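Local coordinates for protein thiosulfate sulfurtransferase YnjE (Escherichia coli, PDB 2WLR) that catalyses sulfur transfer from thiosulfate to cyanide, yielding thiocyanate and sulfite, through a cysteine persulfide intermediate, at residues His132-Gly137 with Ala142-Asp147; Thr204-Tyr209 with Gln221-Ala226; Ala47-Ser52 with His71-Asp76; Asp13-Gln16 with Lys21-Asp24. One frame throughout, in Å; residues are numbered along the deposited sequence.

Interaction 1: His132-Gly137 with Ala142-Asp147; sequences HDLQQG and AKPAGD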
loop_
_atom_site.group_PDB
_atom_site.type_symbol
_atom_site.label_atom_id
_atom_site.label_comp_id
_atom_site.label_asym_id
_atom_site.label_seq_id
_atom_site.Cartn_x
_atom_site.Cartn_y
_atom_site.Cartn_z
ATOM N N HIS A 132 4.792 12.337 13.344
ATOM C CA HIS A 132 5.083 13.580 14.041
ATOM C C HIS A 132 5.246 13.307 15.544
ATOM O O HIS A 132 6.228 13.749 16.157
ATOM C CB HIS A 132 4.008 14.606 13.752
ATOM C CG HIS A 132 4.221 15.893 14.464
ATOM N ND1 HIS A 132 5.286 16.726 14.202
ATOM C CD2 HIS A 132 3.507 16.482 15.447
ATOM C CE1 HIS A 132 5.213 17.783 14.992
ATOM N NE2 HIS A 132 4.152 17.653 15.769
ATOM N N ASP A 133 4.310 12.589 16.133
ATOM C CA ASP A 133 4.403 12.263 17.565
ATOM C C ASP A 133 5.692 11.512 17.881
ATOM O O ASP A 133 6.352 11.822 18.888
ATOM C CB ASP A 133 3.194 11.441 18.050
ATOM C CG ASP A 133 1.890 12.224 18.052
ATOM O OD1 ASP A 133 1.917 13.462 18.014
ATOM O OD2 ASP A 133 0.821 11.575 18.070
ATOM N N LEU A 134 6.071 10.539 17.057
ATOM C CA LEU A 134 7.335 9.820 17.238
ATOM C C LEU A 134 8.499 10.798 17.270
ATOM O O LEU A 134 9.321 10.768 18.176
ATOM C CB LEU A 134 7.546 8.816 16.117
ATOM C CG LEU A 134 8.843 8.006 16.151
ATOM C CD1 LEU A 134 8.811 7.026 17.276
ATOM C CD2 LEU A 134 9.092 7.327 14.806
ATOM N N GLN A 135 8.553 11.687 16.283
ATOM C CA GLN A 135 9.641 12.662 16.180
ATOM C C GLN A 135 9.715 13.596 17.368
ATOM O O GLN A 135 10.792 14.130 17.704
ATOM C CB GLN A 135 9.472 13.507 14.920
ATOM C CG GLN A 135 9.642 12.757 13.640
ATOM C CD GLN A 135 9.271 13.579 12.393
ATOM O OE1 GLN A 135 8.568 14.591 12.461
ATOM N NE2 GLN A 135 9.738 13.121 11.242
ATOM N N GLN A 136 8.578 13.815 18.011
ATOM C CA GLN A 136 8.472 14.769 19.104
ATOM C C GLN A 136 8.756 14.114 20.455
ATOM O O GLN A 136 8.692 14.769 21.497
ATOM C CB GLN A 136 7.102 15.443 19.075
ATOM C CG GLN A 136 6.961 16.450 17.948
ATOM C CD GLN A 136 7.928 17.607 18.108
ATOM O OE1 GLN A 136 8.881 17.753 17.338
ATOM N NE2 GLN A 136 7.711 18.410 19.132
ATOM N N GLY A 137 9.101 12.831 20.423
ATOM C CA GLY A 137 9.450 12.061 21.611
ATOM C C GLY A 137 8.267 11.560 22.416
ATOM O O GLY A 137 8.421 11.199 23.577
ATOM N N ALA A 142 3.012 0.862 18.641
ATOM C CA ALA A 142 3.956 0.141 17.768
ATOM C C ALA A 142 5.202 0.974 17.516
ATOM O O ALA A 142 5.682 1.130 16.395
ATOM C CB ALA A 142 3.264 -0.242 16.465
ATOM N N LYS A 143 5.764 1.500 18.593
ATOM C CA LYS A 143 6.987 2.289 18.546
ATOM C C LYS A 143 8.159 1.435 18.044
ATOM O O LYS A 143 8.243 0.244 18.352
ATOM C CB LYS A 143 7.305 2.830 19.954
ATOM C CG LYS A 143 8.442 3.823 20.005
ATOM C CD LYS A 143 8.938 4.078 21.413
ATOM C CE LYS A 143 9.950 5.237 21.407
ATOM N NZ LYS A 143 10.347 5.690 22.770
ATOM N N PRO A 144 9.056 2.038 17.251
ATOM C CA PRO A 144 10.279 1.302 16.944
ATOM C C PRO A 144 10.982 0.748 18.198
ATOM O O PRO A 144 11.025 1.441 19.205
ATOM C CB PRO A 144 11.159 2.356 16.274
ATOM C CG PRO A 144 10.253 3.347 15.717
ATOM C CD PRO A 144 9.056 3.383 16.658
ATOM N N ALA A 145 11.492 -0.473 18.100
ATOM C CA ALA A 145 12.184 -1.157 19.201
ATOM C C ALA A 145 13.387 -0.357 19.675
ATOM O O ALA A 145 13.686 -0.342 20.879
ATOM C CB ALA A 145 12.636 -2.535 18.773
ATOM N N GLY A 146 14.084 0.304 18.751
ATOM C CA GLY A 146 15.252 1.099 19.090
ATOM C C GLY A 146 15.450 2.281 18.171
ATOM O O GLY A 146 14.601 3.158 18.097
ATOM N N ASP A 147 16.581 2.312 17.468
ATOM C CA ASP A 147 16.897 3.388 16.553
ATOM C C ASP A 147 15.940 3.388 15.353
ATOM O O ASP A 147 15.499 2.331 14.900
ATOM C CB ASP A 147 18.342 3.233 16.045
ATOM C CG ASP A 147 19.388 3.489 17.125
ATOM O OD1 ASP A 147 19.093 4.202 18.105
ATOM O OD2 ASP A 147 20.521 2.991 16.955
#
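Leu134, in the last turn of helix 128-135, and Lys143, in the irregular chain leading to strand 148-154, mark the closest backbone approach, with their CA atoms 7.7 Å apart. Between them the helix ends in a Schellman motif. Gly137 adopts a positive phi of 80°, and its N bonds back to Leu134 O at 3.1 Å, while Gln136 N reaches His132 O at 3.0 Å. This turn lets the chain leave the helix and double back past Leu134.

Across the gap the contact is apolar and small, about 100 Å² in all. Leu134 has CG anti to its own amide nitrogen (chi1 179°), which sends the isobutyl group outward to Pro144; the two side chains meet tip to tip, Leu134 CD1 touching Pro144 CD at 3.7 Å. The same methyl lies 4.2 Å from Lys143 CG, so Lys143 contributes only the base of its extended chain. On the helix itself Gln136 CG rests over one face of the His132 ring, offset toward the rim.

Leu134 also packs on Ile207 and Trp148, and Pro144 on Thr205, so the pair lies against strands 205-209 and 148-154 of the parallel sheet. Polar ties hold the returning chain at both ends: Ala142 O accepts a hydrogen bond from Arg232, and Asp147 forms a salt bridge with Arg201. Here a short helix is closed by a C-terminal Schellman cap and packed through one leucine on the loop that leads into strand 148-154 of an alpha/beta rhodanese domain.

Interaction 2: Thr204-Tyr209 with Gln221-Ala226; sequences TTVILY and QIMLYA
Tyr225 N to Gln221 O and Ala226 N to Ile222 O, each 3.0 Å, are the backbone hydrogen bonds of the helical turn that carries Met223, a selenomethionine here, to its meeting with Val206 and Leu208. Ile222 O, the acceptor for Ala226 N, also lies at the edge of the Tyr225 ring, in its plane. Strand 205-209 and helix 213-226 are the first two elements of a beta-alpha-beta unit of a rhodanese domain, completed by strand 231-234, and the contact lies between the helix and the sheet. The CA atoms of Val206 and Met223 are 8.9 Å apart.

Val206 and Leu208 project from one face of the strand toward the helix, and a single side chain answers both. Met223 starts with CG beside its backbone N (chi1 -71°) and then runs fully extended, which carries the selenium across to the sheet. The Met223 side chain crosses that of Val206 at about a right angle, and both valine methyls border the selenium: CG1 at 3.9 Å from SE and CG2 at 4.2 Å. Leu208 meets the same chain aslant.

The neighbours of these three side chains include further apolar groups. Ile151 of the neighbouring strand lies beside Val206 and Leu208, while Met194 of helix 188-197 and Ile200 pack on Met223. Elsewhere on the helix, Leu224 packs on Phe375 and Met376 of helix 369-380, a helix within the third rhodanese range, so helix 213-226 also takes part in contacts between domains. Leu208 uses one branch for its share of the contact: CD1 lies 4.2 Å from Met223 SE, with CD2 farther off.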
loop_
_atom_site.group_PDB
_atom_site.type_symbol
_atom_site.label_atom_id
_atom_site.label_comp_id
_atom_site.label_asym_id
_atom_site.label_seq_id
_atom_site.Cartn_x
_atom_site.Cartn_y
_atom_site.Cartn_z
ATOM N N THR A 204 17.734 -1.213 12.784
ATOM C CA THR A 204 17.237 0.141 12.680
ATOM C C THR A 204 15.882 0.105 11.985
ATOM O O THR A 204 15.761 -0.500 10.908
ATOM C CB THR A 204 18.140 1.014 11.806
ATOM O OG1 THR A 204 19.492 0.940 12.284
ATOM C CG2 THR A 204 17.667 2.479 11.782
ATOM N N THR A 205 14.869 0.717 12.589
ATOM C CA THR A 205 13.568 0.863 11.930
ATOM C C THR A 205 13.692 1.936 10.862
ATOM O O THR A 205 14.175 3.016 11.115
ATOM C CB THR A 205 12.447 1.257 12.893
ATOM O OG1 THR A 205 12.298 0.233 13.877
ATOM C CG2 THR A 205 11.103 1.449 12.126
ATOM N N VAL A 206 13.226 1.637 9.654
ATOM C CA VAL A 206 13.270 2.612 8.559
ATOM C C VAL A 206 11.844 2.927 8.123
ATOM O O VAL A 206 11.094 2.009 7.744
ATOM C CB VAL A 206 14.095 2.117 7.398
ATOM C CG1 VAL A 206 14.083 3.140 6.287
ATOM C CG2 VAL A 206 15.565 1.781 7.819
ATOM N N ILE A 207 11.491 4.195 8.166
ATOM C CA ILE A 207 10.199 4.674 7.673
ATOM C C ILE A 207 10.473 5.450 6.383
ATOM O O ILE A 207 11.082 6.509 6.412
ATOM C CB ILE A 207 9.455 5.516 8.732
ATOM C CG1 ILE A 207 9.318 4.720 10.041
ATOM C CG2 ILE A 207 8.093 5.940 8.229
ATOM C CD1 ILE A 207 9.721 5.499 11.215
ATOM N N LEU A 208 9.992 4.940 5.274
ATOM C CA LEU A 208 10.169 5.543 3.967
ATOM C C LEU A 208 8.910 6.241 3.510
ATOM O O LEU A 208 7.775 5.781 3.758
ATOM C CB LEU A 208 10.570 4.473 2.939
ATOM C CG LEU A 208 12.026 4.005 3.060
ATOM C CD1 LEU A 208 12.187 2.529 2.753
ATOM C CD2 LEU A 208 12.929 4.893 2.170
ATOM N N TYR A 209 9.096 7.336 2.792
ATOM C CA TYR A 209 7.989 7.992 2.114
ATOM C C TYR A 209 8.455 8.538 0.815
ATOM O O TYR A 209 9.637 8.734 0.598
ATOM C CB TYR A 209 7.331 9.104 2.949
ATOM C CG TYR A 209 8.145 10.398 3.047
ATOM C CD1 TYR A 209 9.173 10.544 3.966
ATOM C CD2 TYR A 209 7.869 11.467 2.203
ATOM C CE1 TYR A 209 9.906 11.740 4.022
ATOM C CE2 TYR A 209 8.594 12.633 2.276
ATOM C CZ TYR A 209 9.593 12.759 3.173
ATOM O OH TYR A 209 10.331 13.938 3.234
ATOM N N GLN A 221 11.279 -2.587 -0.205
ATOM C CA GLN A 221 11.300 -4.009 -0.459
ATOM C C GLN A 221 12.750 -4.498 -0.579
ATOM O O GLN A 221 13.096 -5.588 -0.104
ATOM C CB GLN A 221 10.475 -4.348 -1.702
ATOM C CG GLN A 221 10.339 -5.854 -2.032
ATOM C CD GLN A 221 11.515 -6.424 -2.829
ATOM O OE1 GLN A 221 12.318 -5.688 -3.339
ATOM N NE2 GLN A 221 11.618 -7.755 -2.886
ATOM N N ILE A 222 13.609 -3.679 -1.203
ATOM C CA ILE A 222 15.020 -4.045 -1.349
ATOM C C ILE A 222 15.713 -4.075 0.025
ATOM O O ILE A 222 16.490 -4.975 0.320
ATOM C CB ILE A 222 15.723 -3.117 -2.350
ATOM C CG1 ILE A 222 15.275 -3.485 -3.767
ATOM C CG2 ILE A 222 17.262 -3.276 -2.266
ATOM C CD1 ILE A 222 15.552 -2.426 -4.804
HETATM N N MSE A 223 15.343 -3.152 0.904
HETATM C CA MSE A 223 15.867 -3.198 2.281
HETATM C C MSE A 223 15.426 -4.426 3.037
HETATM O O MSE A 223 16.212 -5.009 3.810
HETATM C CB MSE A 223 15.471 -1.956 3.058
HETATM C CG MSE A 223 16.198 -0.728 2.583
HETATM SE SE MSE A 223 15.832 0.776 3.751
HETATM C CE MSE A 223 17.053 2.051 2.824
ATOM N N LEU A 224 14.175 -4.863 2.836
ATOM C CA LEU A 224 13.672 -6.070 3.511
ATOM C C LEU A 224 14.455 -7.296 3.008
ATOM O O LEU A 224 14.859 -8.147 3.784
ATOM C CB LEU A 224 12.175 -6.259 3.289
ATOM C CG LEU A 224 11.309 -5.317 4.108
ATOM C CD1 LEU A 224 9.890 -5.341 3.526
ATOM C CD2 LEU A 224 11.260 -5.669 5.586
ATOM N N TYR A 225 14.667 -7.373 1.700
ATOM C CA TYR A 225 15.513 -8.394 1.122
ATOM C C TYR A 225 16.891 -8.412 1.793
ATOM O O TYR A 225 17.401 -9.486 2.165
ATOM C CB TYR A 225 15.651 -8.144 -0.393
ATOM C CG TYR A 225 16.844 -8.766 -1.036
ATOM C CD1 TYR A 225 16.805 -10.066 -1.485
ATOM C CD2 TYR A 225 18.008 -8.037 -1.206
ATOM C CE1 TYR A 225 17.930 -10.658 -2.085
ATOM C CE2 TYR A 225 19.133 -8.612 -1.774
ATOM C CZ TYR A 225 19.081 -9.919 -2.225
ATOM O OH TYR A 225 20.229 -10.474 -2.800
ATOM N N ALA A 226 17.509 -7.242 1.924
ATOM C CA ALA A 226 18.853 -7.134 2.471
ATOM C C ALA A 226 18.929 -7.647 3.902
ATOM O O ALA A 226 19.901 -8.264 4.295
ATOM C CB ALA A 226 19.328 -5.726 2.395
#

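Interaction 3: Ala47-Ser52 with His71-Asp76; sequences AALNLS and HNLKTD
Leu49 enters between two partners and treats them differently, sliding past His71 in the opposite direction while meeting Leu73 tip to tip. Its CG stands beside the backbone N (chi1 -53°), and CD1 continues the chain in the extended direction, which brings it to both partners. CD1 takes the central place: it lies 3.7 Å from His71 CB and also 3.7 Å from Leu73 CD1, bridging the two. The other branch, CD2, stands obliquely to the imidazole, 3.7 Å from His71 ND1.

His71 is the first residue beyond helix 61-70 to leave helical geometry, and its CB is directed toward strand 49-50; the CA atoms of Leu49 and His71 are 8.0 Å apart. Leu73, two residues on, meets the end of Leu49 head on, with its CG 4.0 Å from Leu49 CD1. Trp67 of the preceding helix touches both leucines, and its ring meets the His71 ring with planes at about 40°, so a wider aromatic and aliphatic cluster surrounds the contact. It joins an outermost strand of the first rhodanese domain's parallel sheet to the chain that follows helix 61-70.

Because carbon supplies nearly all of the touching surface, about 132 Å² in all, cohesion should come from dispersion and burial of apolar area; the approach of a methyl to ND1 is a packing contact and gives that nitrogen no polar partner.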
loop_
_atom_site.group_PDB
_atom_site.type_symbol
_atom_site.label_atom_id
_atom_site.label_comp_id
_atom_site.label_asym_id
_atom_site.label_seq_id
_atom_site.Cartn_x
_atom_site.Cartn_y
_atom_site.Cartn_z
ATOM N N ALA A 47 -16.638 -7.013 8.885
ATOM C CA ALA A 47 -17.139 -6.819 7.538
ATOM C C ALA A 47 -17.432 -5.357 7.192
ATOM O O ALA A 47 -17.990 -5.082 6.132
ATOM C CB ALA A 47 -18.366 -7.725 7.268
ATOM N N ALA A 48 -16.996 -4.414 8.046
ATOM C CA ALA A 48 -17.289 -3.002 7.794
ATOM C C ALA A 48 -16.575 -2.540 6.540
ATOM O O ALA A 48 -15.484 -2.986 6.206
ATOM C CB ALA A 48 -16.805 -2.109 8.921
ATOM N N LEU A 49 -17.240 -1.602 5.889
ATOM C CA LEU A 49 -16.658 -0.835 4.793
ATOM C C LEU A 49 -16.003 0.416 5.386
ATOM O O LEU A 49 -16.383 0.865 6.476
ATOM C CB LEU A 49 -17.743 -0.439 3.754
ATOM C CG LEU A 49 -18.586 -1.608 3.227
ATOM C CD1 LEU A 49 -19.610 -1.094 2.225
ATOM C CD2 LEU A 49 -17.713 -2.723 2.629
ATOM N N ASN A 50 -15.066 1.003 4.654
ATOM C CA ASN A 50 -14.445 2.271 5.041
ATOM C C ASN A 50 -14.872 3.308 4.009
ATOM O O ASN A 50 -14.539 3.205 2.801
ATOM C CB ASN A 50 -12.935 2.137 5.041
ATOM C CG ASN A 50 -12.192 3.326 5.711
ATOM O OD1 ASN A 50 -12.776 4.097 6.543
ATOM N ND2 ASN A 50 -10.958 3.460 5.372
ATOM N N LEU A 51 -15.541 4.332 4.497
ATOM C CA LEU A 51 -15.883 5.483 3.665
ATOM C C LEU A 51 -15.569 6.697 4.497
ATOM O O LEU A 51 -16.416 7.184 5.257
ATOM C CB LEU A 51 -17.349 5.463 3.230
ATOM C CG LEU A 51 -17.774 6.540 2.225
ATOM C CD1 LEU A 51 -16.957 6.510 0.934
ATOM C CD2 LEU A 51 -19.272 6.433 1.893
ATOM N N SER A 52 -14.335 7.145 4.418
ATOM C CA SER A 52 -13.880 8.251 5.249
ATOM C C SER A 52 -14.557 9.546 4.852
ATOM O O SER A 52 -14.526 9.915 3.665
ATOM C CB SER A 52 -12.391 8.386 5.162
ATOM O OG SER A 52 -11.948 9.382 6.036
ATOM N N HIS A 71 -19.227 -2.392 -3.735
ATOM C CA HIS A 71 -19.354 -2.995 -2.404
ATOM C C HIS A 71 -20.708 -3.651 -2.158
ATOM O O HIS A 71 -21.030 -3.987 -1.034
ATOM C CB HIS A 71 -19.054 -1.951 -1.326
ATOM C CG HIS A 71 -17.669 -1.399 -1.409
ATOM N ND1 HIS A 71 -16.588 -1.978 -0.780
ATOM C CD2 HIS A 71 -17.178 -0.345 -2.092
ATOM C CE1 HIS A 71 -15.502 -1.280 -1.064
ATOM N NE2 HIS A 71 -15.830 -0.294 -1.868
ATOM N N ASN A 72 -21.508 -3.816 -3.210
ATOM C CA ASN A 72 -22.762 -4.585 -3.092
ATOM C C ASN A 72 -23.708 -4.043 -2.004
ATOM O O ASN A 72 -24.369 -4.795 -1.252
ATOM C CB ASN A 72 -22.445 -6.067 -2.854
ATOM C CG ASN A 72 -21.457 -6.628 -3.876
ATOM O OD1 ASN A 72 -21.681 -6.554 -5.088
ATOM N ND2 ASN A 72 -20.358 -7.201 -3.386
ATOM N N LEU A 73 -23.830 -2.726 -1.960
ATOM C CA LEU A 73 -24.777 -2.103 -1.062
ATOM C C LEU A 73 -26.139 -2.033 -1.736
ATOM O O LEU A 73 -26.324 -1.298 -2.704
ATOM C CB LEU A 73 -24.290 -0.706 -0.683
ATOM C CG LEU A 73 -23.147 -0.748 0.334
ATOM C CD1 LEU A 73 -22.335 0.527 0.277
ATOM C CD2 LEU A 73 -23.706 -0.961 1.741
ATOM N N LYS A 74 -27.091 -2.807 -1.233
ATOM C CA LYS A 74 -28.404 -2.799 -1.864
ATOM C C LYS A 74 -29.176 -1.556 -1.434
ATOM O O LYS A 74 -29.113 -1.169 -0.266
ATOM C CB LYS A 74 -29.161 -4.078 -1.529
ATOM C CG LYS A 74 -28.475 -5.313 -2.095
ATOM C CD LYS A 74 -27.788 -6.134 -1.015
ATOM C CE LYS A 74 -28.772 -7.078 -0.336
ATOM N NZ LYS A 74 -29.742 -6.394 0.596
ATOM N N THR A 75 -29.896 -0.936 -2.380
ATOM C CA THR A 75 -30.603 0.333 -2.143
ATOM C C THR A 75 -31.247 0.423 -0.759
ATOM O O THR A 75 -31.053 1.414 -0.039
ATOM C CB THR A 75 -31.709 0.566 -3.220
ATOM O OG1 THR A 75 -31.109 0.642 -4.523
ATOM C CG2 THR A 75 -32.482 1.842 -2.956
ATOM N N ASP A 76 -31.988 -0.620 -0.384
ATOM C CA ASP A 76 -32.835 -0.576 0.803
ATOM C C ASP A 76 -32.343 -1.422 1.965
ATOM O O ASP A 76 -33.023 -1.492 2.961
ATOM C CB ASP A 76 -34.269 -1.022 0.459
ATOM C CG ASP A 76 -34.918 -0.158 -0.614
ATOM O OD1 ASP A 76 -34.545 1.025 -0.763
ATOM O OD2 ASP A 76 -35.825 -0.669 -1.311
#

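Interaction 4: Asp13-Gln16 with Lys21-Asp24; sequences DQLQ and KAID
Leu15 rests its two methyls on the backbone at the start of strand 21-24. CD2 is the nearer branch: it lies 3.6 Å from Ala22 N and 3.7 Å from Lys21 C, thus over the peptide link joining the two residues, and it reaches Ala22 CB at 3.8 Å. CD1 turns to the preceding amide, 3.8 Å from Lys21 N. This leucine fork straddles one step of the strand, mostly against main chain, and the methyl of Ala22 is the side-chain partner.

The fork is put there by its torsions and by the backbones. With CG opposite the backbone N (chi1 -174°), the branches of Leu15 are thrown off the helix toward the strand, whose Lys21 CA is 6.9 Å from Leu15 CA. Shortening this residue to alanine would probably leave the Lys21-Ala22 peptide without its apolar cover and open a gap between helix and sheet.

Farther out, Leu15 also touches Ala80 of strand 79-82, so it covers two adjacent strands. Backbone hydrogen bonds of Lys21 with Pro78 and Ala80, and of Ala22 with Leu49, fix the strand segment on both sides. The CB of Lys21 points away from the helix, and its NZ is hydrogen-bonded to Asn72 O; at the other end of the strand Asp24 forms a salt bridge with Arg26. The contact packs a helix on a strand of an alpha/beta rhodanese domain, the short N-terminal helix 12-17 lying on a central strand of the four-stranded parallel sheet.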
loop_
_atom_site.group_PDB
_atom_site.type_symbol
_atom_site.label_atom_id
_atom_site.label_comp_id
_atom_site.label_asym_id
_atom_site.label_seq_id
_atom_site.Cartn_x
_atom_site.Cartn_y
_atom_site.Cartn_z
ATOM N N ASP A 13 -25.160 -6.866 16.376
ATOM C CA ASP A 13 -25.925 -8.118 16.260
ATOM C C ASP A 13 -27.206 -7.909 15.472
ATOM O O ASP A 13 -27.590 -8.763 14.670
ATOM C CB ASP A 13 -26.289 -8.702 17.623
ATOM C CG ASP A 13 -27.033 -10.022 17.497
ATOM O OD1 ASP A 13 -26.378 -11.037 17.163
ATOM O OD2 ASP A 13 -28.275 -10.043 17.699
ATOM N N GLN A 14 -27.902 -6.811 15.733
ATOM C CA GLN A 14 -29.103 -6.474 14.984
ATOM C C GLN A 14 -28.811 -6.276 13.509
ATOM O O GLN A 14 -29.524 -6.769 12.626
ATOM C CB GLN A 14 -29.765 -5.239 15.560
ATOM C CG GLN A 14 -30.411 -5.482 16.895
ATOM C CD GLN A 14 -30.980 -4.205 17.480
ATOM O OE1 GLN A 14 -30.314 -3.173 17.527
ATOM N NE2 GLN A 14 -32.239 -4.259 17.921
ATOM N N LEU A 15 -27.746 -5.544 13.239
ATOM C CA LEU A 15 -27.333 -5.320 11.874
ATOM C C LEU A 15 -27.079 -6.628 11.130
ATOM O O LEU A 15 -27.491 -6.790 9.975
ATOM C CB LEU A 15 -26.082 -4.436 11.880
ATOM C CG LEU A 15 -25.586 -3.974 10.509
ATOM C CD1 LEU A 15 -26.524 -2.989 9.834
ATOM C CD2 LEU A 15 -24.201 -3.343 10.663
ATOM N N GLN A 16 -26.384 -7.566 11.778
ATOM C CA GLN A 16 -26.087 -8.858 11.173
ATOM C C GLN A 16 -27.350 -9.674 10.919
ATOM O O GLN A 16 -27.478 -10.320 9.873
ATOM C CB GLN A 16 -25.115 -9.652 12.051
ATOM C CG GLN A 16 -23.680 -9.098 12.013
ATOM C CD GLN A 16 -22.794 -9.677 13.121
ATOM O OE1 GLN A 16 -23.283 -10.363 14.020
ATOM N NE2 GLN A 16 -21.475 -9.404 13.056
ATOM N N LYS A 21 -24.962 -3.713 6.487
ATOM C CA LYS A 21 -23.541 -3.442 6.363
ATOM C C LYS A 21 -23.156 -2.250 7.249
ATOM O O LYS A 21 -23.900 -1.279 7.358
ATOM C CB LYS A 21 -23.179 -3.142 4.909
ATOM C CG LYS A 21 -23.254 -4.385 4.006
ATOM C CD LYS A 21 -22.940 -4.080 2.546
ATOM C CE LYS A 21 -23.162 -5.313 1.676
ATOM N NZ LYS A 21 -24.616 -5.644 1.571
ATOM N N ALA A 22 -22.014 -2.366 7.911
ATOM C CA ALA A 22 -21.459 -1.264 8.702
ATOM C C ALA A 22 -20.486 -0.442 7.841
ATOM O O ALA A 22 -19.756 -0.983 7.014
ATOM C CB ALA A 22 -20.763 -1.813 9.961
ATOM N N ILE A 23 -20.479 0.872 8.091
ATOM C CA ILE A 23 -19.573 1.779 7.371
ATOM C C ILE A 23 -18.823 2.647 8.395
ATOM O O ILE A 23 -19.415 3.385 9.174
ATOM C CB ILE A 23 -20.291 2.706 6.387
ATOM C CG1 ILE A 23 -21.066 1.869 5.367
ATOM C CG2 ILE A 23 -19.272 3.636 5.756
ATOM C CD1 ILE A 23 -21.829 2.695 4.319
ATOM N N ASP A 24 -17.509 2.472 8.392
ATOM C CA ASP A 24 -16.560 3.169 9.252
ATOM C C ASP A 24 -16.195 4.459 8.535
ATOM O O ASP A 24 -15.638 4.429 7.433
ATOM C CB ASP A 24 -15.351 2.242 9.413
ATOM C CG ASP A 24 -14.353 2.699 10.436
ATOM O OD1 ASP A 24 -14.149 3.892 10.645
ATOM O OD2 ASP A 24 -13.715 1.804 11.067
#

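From the N terminus, interaction 4 closes the short turn between helix 12-17 and strand 21-24. Interaction 3 then closes a longer loop containing helix 61-70, tying edge strand 49-50 to the chain before strand 79-82. In the next domain interaction 1 closes the turn after helix 128-135, and interaction 2 closes a loop mostly made of helix 213-226. All four follow in series; none nests or crosses. Interactions 3 and 4 meet in one sheet, where Leu49 N lies 2.8 Å from Ala22 O, a probable hydrogen bond. Interactions 1 and 2 join through Asp147 O and Thr205 N, 2.9 Å apart and probably bonded. The two groups sit in separate rhodanese domains, centres of interactions 1 and 4 about 35 Å apart.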